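Local structure of tRNA modification GTPase MnmE (Chlorobium tepidum, 3GEE) at residues A123-T129 with F472-K476; S90-E94 with R131-R137; I138-Q142 with Q454-K458. The protein is a GTPase that probably hydrolyses GTP at a very high intrinsic rate and takes part in adding a carboxymethylaminomethyl group to the wobble uridine of certain tRNAs. All blocks are in the same frame, centred on the assembly; numbering follows the deposited sequence.

Contacts 1 and 2 lie at the two ends of helix 127-134, their centres about 13 Å apart, and they touch through F91, which packs on T129 and K476. Both reach the bound folinic acid. Contact 2 holds a loop and a helix of the N-terminal domain together, and contact 1 brings the C-terminal tail onto that domain. Contact 3 closes later along the chain than contact 2, about 13 Å from it between centres; it joins two helices of the helical domain, 140-151 and 441-456, and F133 of contact 2 packs on it, linking the two domains. Contact 1, about 17 Å from contact 3 between centres, spans it in sequence.

Contact 1 of 3, residues A123-T129 with F472-K476; sequences AEPGEFT and FCIGK. With FON (N-{[4-({[(6R)-2-amino-5-formyl-4-oxo-1,4,5,6,7,8-hexahydropteridin-6-yl]methyl}amino)phenyl]carbonyl}-L-glutamic acid), chain C.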
# COMPACT_ATOMS: atom_id res chain seq x y z
N ALA A 123 -13.83 7.02 8.98
CA ALA A 123 -13.68 8.35 8.40
C ALA A 123 -14.32 8.44 7.02
O ALA A 123 -14.20 7.53 6.21
CB ALA A 123 -12.21 8.73 8.33
N GLU A 124 -15.00 9.55 6.75
CA GLU A 124 -15.48 9.86 5.41
C GLU A 124 -14.26 10.17 4.54
O GLU A 124 -13.17 10.37 5.06
CB GLU A 124 -16.44 11.05 5.44
CG GLU A 124 -17.75 10.78 6.19
CD GLU A 124 -18.85 11.77 5.83
OE1 GLU A 124 -19.83 11.87 6.60
OE2 GLU A 124 -18.73 12.45 4.78
N PRO A 125 -14.43 10.20 3.20
CA PRO A 125 -13.22 10.42 2.41
C PRO A 125 -12.74 11.87 2.53
O PRO A 125 -13.56 12.79 2.51
CB PRO A 125 -13.66 10.09 0.98
CG PRO A 125 -15.04 9.51 1.09
CD PRO A 125 -15.62 10.06 2.34
N GLY A 126 -11.43 12.04 2.69
CA GLY A 126 -10.83 13.36 2.83
C GLY A 126 -11.16 14.13 4.11
O GLY A 126 -10.79 15.29 4.24
N GLU A 127 -11.83 13.47 5.06
CA GLU A 127 -12.27 14.14 6.28
C GLU A 127 -11.12 14.72 7.11
O GLU A 127 -11.26 15.78 7.71
CB GLU A 127 -13.14 13.21 7.13
CG GLU A 127 -13.77 13.91 8.32
CD GLU A 127 -14.86 13.10 8.99
OE1 GLU A 127 -14.90 11.87 8.77
OE2 GLU A 127 -15.66 13.71 9.74
N PHE A 128 -9.99 14.01 7.14
CA PHE A 128 -8.83 14.49 7.87
C PHE A 128 -8.36 15.83 7.35
O PHE A 128 -8.18 16.77 8.13
CB PHE A 128 -7.70 13.46 7.84
CG PHE A 128 -7.98 12.23 8.63
CD1 PHE A 128 -7.70 12.18 9.99
CD2 PHE A 128 -8.53 11.10 8.03
CE1 PHE A 128 -7.97 11.03 10.74
CE2 PHE A 128 -8.80 9.95 8.77
CZ PHE A 128 -8.51 9.91 10.12
N THR A 129 -8.18 15.94 6.04
CA THR A 129 -7.73 17.20 5.45
C THR A 129 -8.84 18.24 5.55
O THR A 129 -8.57 19.43 5.74
CB THR A 129 -7.29 17.03 3.98
OG1 THR A 129 -6.27 16.02 3.90
CG2 THR A 129 -6.74 18.34 3.45
N PHE A 472 -10.99 12.83 -2.57
CA PHE A 472 -9.97 12.23 -1.71
C PHE A 472 -10.39 10.81 -1.34
O PHE A 472 -11.55 10.44 -1.51
CB PHE A 472 -9.82 13.04 -0.42
CG PHE A 472 -8.98 14.28 -0.56
CD1 PHE A 472 -9.29 15.26 -1.50
CD2 PHE A 472 -7.91 14.50 0.30
CE1 PHE A 472 -8.53 16.41 -1.60
CE2 PHE A 472 -7.14 15.65 0.20
CZ PHE A 472 -7.45 16.60 -0.75
N CYS A 473 -9.45 10.04 -0.81
CA CYS A 473 -9.75 8.68 -0.35
C CYS A 473 -9.79 8.60 1.17
O CYS A 473 -9.14 9.40 1.86
CB CYS A 473 -8.73 7.69 -0.89
SG CYS A 473 -7.04 8.09 -0.43
N ILE A 474 -10.55 7.63 1.68
CA ILE A 474 -10.68 7.39 3.12
C ILE A 474 -9.30 7.14 3.74
O ILE A 474 -8.58 6.23 3.32
CB ILE A 474 -11.65 6.21 3.41
CG1 ILE A 474 -13.07 6.58 3.00
CG2 ILE A 474 -11.60 5.80 4.88
CD1 ILE A 474 -14.02 5.40 2.85
N GLY A 475 -8.95 7.98 4.71
CA GLY A 475 -7.62 7.96 5.33
C GLY A 475 -6.95 9.32 5.34
O GLY A 475 -6.08 9.59 6.18
N LYS A 476 -7.36 10.17 4.40
CA LYS A 476 -6.79 11.51 4.26
C LYS A 476 -7.83 12.59 4.52
O LYS A 476 -7.63 13.77 4.22
CB LYS A 476 -6.15 11.69 2.88
CG LYS A 476 -5.10 12.81 2.83
CD LYS A 476 -4.29 12.87 4.15
CE LYS A 476 -3.12 13.84 4.07
NZ LYS A 476 -2.16 13.57 5.18
OXT LYS A 476 -8.91 12.31 5.05
N1 FON C . 3.37 11.81 9.37
C2 FON C . 2.56 11.47 10.39
NA2 FON C . 2.98 10.54 11.29
N3 FON C . 1.33 12.03 10.56
C4 FON C . 0.84 12.96 9.71
O4 FON C . -0.30 13.43 9.92
C4A FON C . 1.69 13.36 8.56
N5 FON C . 1.43 14.31 7.57
C6 FON C . 2.64 15.10 7.26
C7 FON C . 3.47 14.10 6.46
N8 FON C . 3.84 13.05 7.41
C8A FON C . 3.02 12.71 8.45
C9 FON C . 2.42 16.42 6.53
N10 FON C . 1.42 17.26 7.18
C11 FON C . 1.32 18.80 11.06
C12 FON C . 1.31 19.63 9.95
C13 FON C . 1.35 19.10 8.66
C14 FON C . 1.41 17.72 8.47
C15 FON C . 1.40 16.88 9.59
C16 FON C . 1.37 17.42 10.89
C FON C . 1.27 19.44 12.43
O FON C . 1.39 18.74 13.43
N FON C . 1.08 20.76 12.50
CA FON C . 1.66 21.70 13.45
CB FON C . 3.18 21.81 13.31
CG FON C . 3.87 22.56 14.45
CD FON C . 5.21 21.94 14.79
OE1 FON C . 5.24 20.91 15.50
OE2 FON C . 6.26 22.49 14.35
CT FON C . 1.03 23.06 13.27
O1 FON C . 0.65 23.70 14.28
O2 FON C . 0.90 23.49 12.10
CP1 FON C . 0.30 14.44 7.01
O3 FON C . 0.17 14.25 5.82
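The C-terminal carboxylate of K476 sits at the first turn of helix 127-134, where backbone amides still lack helical acceptors. OXT accepts from F128 N at 2.9 Å, whereas O takes two bonds from T129, one from its backbone N and one from OG1. The hydroxyl bond is the shorter, OG1 to O 2.6 Å, and lies in the carbonyl plane; the amide comes from above that plane, 38° out of it. T129 OG1 stands beside its own backbone N (chi1 -55°), which lets both donors reach the one oxygen; the side-chain hydroxyl is what supplies the second bond. F128 brings its ring edge to OXT, which lies near the ring plane. The positive helix end would probably stabilise the negative charge.

The approach is a type II beta turn from E124 to E127, with G126 as N-cap at positive phi, readily adopted by glycine; a side chain there would also collide with F472 CB, 3.4 Å from G126 CA. E127 OE1 accepts from E124 N, bracing the turn. At the same turn, P125 CG packs against I474 CG1 at 4.0 Å, while I474 CG2 lies against A123 O.

Beyond the carboxylate, the K476 chain bends about its CB-CG bond (chi2 36°) and passes T129 OG1, then runs on to its ammonium, where NZ donates to the formyl oxygen O3 of folinic acid at 2.5 Å. This agrees with its predicted role in binding formyltetrahydrofolate. F91 gives the ammonium a cation-pi partner, and A29 of the second subunit packs on K476. Further out, H52 and T100 of that subunit bond the same ligand, which therefore lies between the two chains, and F472 packs edge-to-face on F469.

Contact 2 of 3, residues S90-E94 with R131-R137; sequences SFTAE and RAFLNGR. With FON (N-{[4-({[(6R)-2-amino-5-formyl-4-oxo-1,4,5,6,7,8-hexahydropteridin-6-yl]methyl}amino)phenyl]carbonyl}-L-glutamic acid), chain C.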
# COMPACT_ATOMS: atom_id res chain seq x y z
N SER A 90 -1.20 19.15 15.49
CA SER A 90 -1.36 17.90 14.76
C SER A 90 -1.79 18.23 13.33
O SER A 90 -2.04 19.39 13.01
CB SER A 90 -2.43 17.04 15.42
OG SER A 90 -3.73 17.49 15.08
N PHE A 91 -1.90 17.21 12.48
CA PHE A 91 -2.36 17.41 11.10
C PHE A 91 -3.78 17.98 11.05
O PHE A 91 -4.02 18.98 10.37
CB PHE A 91 -2.26 16.13 10.27
CG PHE A 91 -2.84 16.27 8.89
CD1 PHE A 91 -2.16 17.00 7.91
CD2 PHE A 91 -4.07 15.71 8.57
CE1 PHE A 91 -2.70 17.16 6.64
CE2 PHE A 91 -4.62 15.86 7.29
CZ PHE A 91 -3.94 16.59 6.33
N THR A 92 -4.71 17.35 11.77
CA THR A 92 -6.11 17.80 11.80
C THR A 92 -6.30 19.00 12.70
O THR A 92 -7.39 19.60 12.72
CB THR A 92 -7.07 16.69 12.26
OG1 THR A 92 -6.67 16.19 13.54
CG2 THR A 92 -7.11 15.55 11.25
N ALA A 93 -5.25 19.35 13.44
CA ALA A 93 -5.29 20.40 14.47
C ALA A 93 -6.19 20.04 15.66
O ALA A 93 -6.61 20.91 16.41
CB ALA A 93 -5.68 21.76 13.87
N GLU A 94 -6.48 18.75 15.80
CA GLU A 94 -7.16 18.26 16.99
C GLU A 94 -6.36 17.10 17.56
O GLU A 94 -5.28 16.76 17.07
CB GLU A 94 -8.57 17.74 16.70
CG GLU A 94 -9.18 18.05 15.36
CD GLU A 94 -10.29 17.06 15.02
OE1 GLU A 94 -11.47 17.48 14.88
OE2 GLU A 94 -9.97 15.86 14.92
N ARG A 131 -10.85 18.56 8.01
CA ARG A 131 -10.75 19.09 9.36
C ARG A 131 -9.57 20.04 9.48
O ARG A 131 -9.67 21.07 10.15
CB ARG A 131 -10.65 17.96 10.39
CG ARG A 131 -11.98 17.33 10.69
CD ARG A 131 -11.83 16.17 11.63
NE ARG A 131 -13.13 15.60 11.96
CZ ARG A 131 -13.32 14.65 12.86
NH1 ARG A 131 -12.29 14.15 13.53
NH2 ARG A 131 -14.54 14.19 13.10
N ALA A 132 -8.47 19.71 8.81
CA ALA A 132 -7.28 20.56 8.81
C ALA A 132 -7.61 21.93 8.23
O ALA A 132 -7.12 22.96 8.72
CB ALA A 132 -6.16 19.91 8.04
N PHE A 133 -8.45 21.95 7.20
CA PHE A 133 -8.88 23.19 6.59
C PHE A 133 -9.89 23.93 7.48
O PHE A 133 -9.78 25.14 7.67
CB PHE A 133 -9.48 22.96 5.20
CG PHE A 133 -10.29 24.12 4.71
CD1 PHE A 133 -9.67 25.28 4.25
CD2 PHE A 133 -11.68 24.08 4.73
CE1 PHE A 133 -10.42 26.37 3.80
CE2 PHE A 133 -12.43 25.16 4.29
CZ PHE A 133 -11.80 26.30 3.82
N LEU A 134 -10.87 23.19 7.99
CA LEU A 134 -11.92 23.76 8.83
C LEU A 134 -11.38 24.37 10.12
O LEU A 134 -11.85 25.40 10.57
CB LEU A 134 -13.00 22.71 9.12
CG LEU A 134 -14.32 22.70 8.34
CD1 LEU A 134 -14.21 23.34 6.96
CD2 LEU A 134 -14.86 21.28 8.24
N ASN A 135 -10.37 23.71 10.70
CA ASN A 135 -9.66 24.25 11.86
C ASN A 135 -8.68 25.36 11.49
O ASN A 135 -8.04 25.94 12.37
CB ASN A 135 -8.94 23.14 12.61
CG ASN A 135 -9.90 22.22 13.34
OD1 ASN A 135 -11.07 22.55 13.53
ND2 ASN A 135 -9.40 21.06 13.75
N GLY A 136 -8.54 25.64 10.20
CA GLY A 136 -7.74 26.77 9.73
C GLY A 136 -6.24 26.56 9.73
O GLY A 136 -5.49 27.50 9.47
N ARG A 137 -5.79 25.35 10.01
CA ARG A 137 -4.36 25.05 9.97
C ARG A 137 -3.83 25.20 8.54
O ARG A 137 -2.67 25.53 8.32
CB ARG A 137 -4.08 23.64 10.48
CG ARG A 137 -2.61 23.39 10.80
CD ARG A 137 -2.29 21.91 11.00
NE ARG A 137 -2.46 21.11 9.79
CZ ARG A 137 -1.62 21.10 8.76
NH1 ARG A 137 -1.87 20.33 7.70
NH2 ARG A 137 -0.54 21.86 8.77
N1 FON C . 3.37 11.81 9.37
C2 FON C . 2.56 11.47 10.39
NA2 FON C . 2.98 10.54 11.29
N3 FON C . 1.33 12.03 10.56
C4 FON C . 0.84 12.96 9.71
O4 FON C . -0.30 13.43 9.92
C4A FON C . 1.69 13.36 8.56
N5 FON C . 1.43 14.31 7.57
C6 FON C . 2.64 15.10 7.26
C7 FON C . 3.47 14.10 6.46
N8 FON C . 3.84 13.05 7.41
C8A FON C . 3.02 12.71 8.45
C9 FON C . 2.42 16.42 6.53
N10 FON C . 1.42 17.26 7.18
C11 FON C . 1.32 18.80 11.06
C12 FON C . 1.31 19.63 9.95
C13 FON C . 1.35 19.10 8.66
C14 FON C . 1.41 17.72 8.47
C15 FON C . 1.40 16.88 9.59
C16 FON C . 1.37 17.42 10.89
C FON C . 1.27 19.44 12.43
O FON C . 1.39 18.74 13.43
N FON C . 1.08 20.76 12.50
CA FON C . 1.66 21.70 13.45
CB FON C . 3.18 21.81 13.31
CG FON C . 3.87 22.56 14.45
CD FON C . 5.21 21.94 14.79
OE1 FON C . 5.24 20.91 15.50
OE2 FON C . 6.26 22.49 14.35
CT FON C . 1.03 23.06 13.27
O1 FON C . 0.65 23.70 14.28
O2 FON C . 0.90 23.49 12.10
CP1 FON C . 0.30 14.44 7.01
O3 FON C . 0.17 14.25 5.82
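F91 and R137 cross at about a right angle beside the folate pocket of the N-terminal domain, where the loop between strands 76-85 and 96-102 meets the end of helix 127-134. That helix closes in a Schellman motif with G136 at positive phi, a conformation glycine takes easily, and R137 follows directly. The arginine starts with CG opposite its backbone N and bends about its CG-CD bond (chi3 65°), which swings NE onto F91 O at 2.7 Å. That oxygen lies somewhat out of the guanidinium plane. NH1 comes to 3.3 Å from F91 CD1, the two planes 43° apart, and folinic acid C12 lies over one guanidinium face, 3.1 Å above it and offset toward the rim. This placement fits the predicted role of R137 in binding formyltetrahydrofolate.

F91 turns its CG away from its backbone N (chi1 175°), which carries the ring back over A132, whose methyl lies over one face; A132 CB to F91 CZ is 4.3 Å. The small alanine lets the loop backbone come close, F91 O lying 3.3 Å from that methyl.

The next carbonyl, T92 O, receives N135 ND2 at 2.7 Å, in the carbonyl plane, and A93 CB packs against the asparagine's CB. R131 is extended from CG to NE and crosses E94 at about a right angle. Their salt bridge, NH1 to OE2, is bent and weak as a hydrogen bond; both ends have further partners, S36 OG and G15 N for the E94 carboxylate, H16 O for R131 NH2. S36 OG also bonds T92 OG1. Within the loop, S90 OG donates to E94 O at 2.6 Å, on a lone pair in the carbonyl plane.

Contact 3 of 3, residues I138-Q142 with Q454-K458; sequences IDLLQ and QITGK
A capping box opens helix 140-151 of the helical domain, and its first turn meets the Schellman motif that ends helix 441-456. In the box, D139 OD1 accepts from Q142 N at 2.8 Å and Q142 OE1 from D139 N, a reciprocal pair suited to a short acidic N-cap. Across the contact L140 N, left without a helical acceptor in this first turn, donates to T456 O at 3.2 Å; the N-H points almost straight at the oxygen (166°) but from well above the carbonyl plane. L140 CB packs on I455 O, and its CD1 lies 4.1 Å from G457 CA, where a side chain would be tight against L140 CG. L141 CG lies beside its own backbone N (chi1 -76°), and the branch spreads its methyls: CD2 meets I455 CD1 at 4.0 Å and CD1 meets T456 CG2. An alanine in place of L141 is likely to leave I455 CD1 and T456 CG2 without their leucine partners and to open a gap between the two helix ends. Around the contact, L169 and L173 of helix 168-177 cover L141, R413 of helix 412-432 bonds the Q454 and I455 carbonyls, and L465 and I468 of helix 464-469 pack on L140.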
# COMPACT_ATOMS: atom_id res chain seq x y z
N ILE A 138 -4.73 24.98 7.58
CA ILE A 138 -4.37 24.91 6.17
C ILE A 138 -5.54 25.47 5.34
O ILE A 138 -6.69 25.41 5.79
CB ILE A 138 -4.00 23.44 5.80
CG1 ILE A 138 -2.67 23.38 5.05
CG2 ILE A 138 -5.12 22.70 5.07
CD1 ILE A 138 -1.44 23.72 5.91
N ASP A 139 -5.26 26.04 4.17
CA ASP A 139 -6.33 26.60 3.31
C ASP A 139 -6.78 25.66 2.18
O ASP A 139 -6.19 24.60 1.97
CB ASP A 139 -5.98 28.01 2.80
CG ASP A 139 -4.84 28.03 1.77
OD1 ASP A 139 -4.53 26.99 1.16
OD2 ASP A 139 -4.26 29.12 1.56
N LEU A 140 -7.82 26.07 1.45
CA LEU A 140 -8.38 25.24 0.37
C LEU A 140 -7.36 24.86 -0.69
O LEU A 140 -7.35 23.72 -1.16
CB LEU A 140 -9.57 25.92 -0.30
CG LEU A 140 -10.95 25.30 -0.04
CD1 LEU A 140 -11.93 25.77 -1.10
CD2 LEU A 140 -10.88 23.77 -0.02
N LEU A 141 -6.52 25.82 -1.08
CA LEU A 141 -5.44 25.54 -2.01
C LEU A 141 -4.54 24.43 -1.47
O LEU A 141 -4.30 23.42 -2.14
CB LEU A 141 -4.61 26.80 -2.30
CG LEU A 141 -5.20 27.87 -3.22
CD1 LEU A 141 -4.26 29.06 -3.28
CD2 LEU A 141 -5.47 27.32 -4.63
N GLN A 142 -4.08 24.63 -0.23
CA GLN A 142 -3.19 23.68 0.43
C GLN A 142 -3.86 22.33 0.61
O GLN A 142 -3.24 21.29 0.42
CB GLN A 142 -2.72 24.23 1.77
CG GLN A 142 -1.73 25.37 1.67
CD GLN A 142 -1.39 25.96 3.02
OE1 GLN A 142 -2.27 26.49 3.72
NE2 GLN A 142 -0.12 25.88 3.41
N GLN A 454 -12.88 33.04 -2.19
CA GLN A 454 -13.52 31.74 -2.35
C GLN A 454 -12.54 30.64 -2.74
O GLN A 454 -12.74 29.47 -2.38
CB GLN A 454 -14.65 31.82 -3.39
CG GLN A 454 -16.01 32.11 -2.78
CD GLN A 454 -17.08 32.40 -3.82
OE1 GLN A 454 -17.04 31.88 -4.94
NE2 GLN A 454 -18.04 33.25 -3.46
N ILE A 455 -11.49 31.01 -3.47
CA ILE A 455 -10.52 30.03 -3.94
C ILE A 455 -9.62 29.54 -2.80
O ILE A 455 -9.09 28.42 -2.87
CB ILE A 455 -9.70 30.54 -5.17
CG1 ILE A 455 -8.29 30.98 -4.79
CG2 ILE A 455 -10.43 31.66 -5.91
CD1 ILE A 455 -7.28 30.66 -5.86
N THR A 456 -9.46 30.35 -1.76
CA THR A 456 -8.65 29.99 -0.60
C THR A 456 -9.50 29.47 0.56
O THR A 456 -8.97 29.03 1.57
CB THR A 456 -7.77 31.17 -0.12
OG1 THR A 456 -8.60 32.28 0.25
CG2 THR A 456 -6.80 31.60 -1.20
N GLY A 457 -10.82 29.54 0.40
CA GLY A 457 -11.74 29.02 1.39
C GLY A 457 -12.25 30.02 2.42
O GLY A 457 -12.89 29.62 3.40
N LYS A 458 -11.97 31.30 2.20
CA LYS A 458 -12.48 32.37 3.07
C LYS A 458 -14.00 32.31 3.15
O LYS A 458 -14.59 32.46 4.22
CB LYS A 458 -12.02 33.75 2.59
CG LYS A 458 -10.68 34.20 3.16
CD LYS A 458 -10.85 34.86 4.53
CE LYS A 458 -9.71 34.48 5.49
NZ LYS A 458 -8.37 34.97 5.04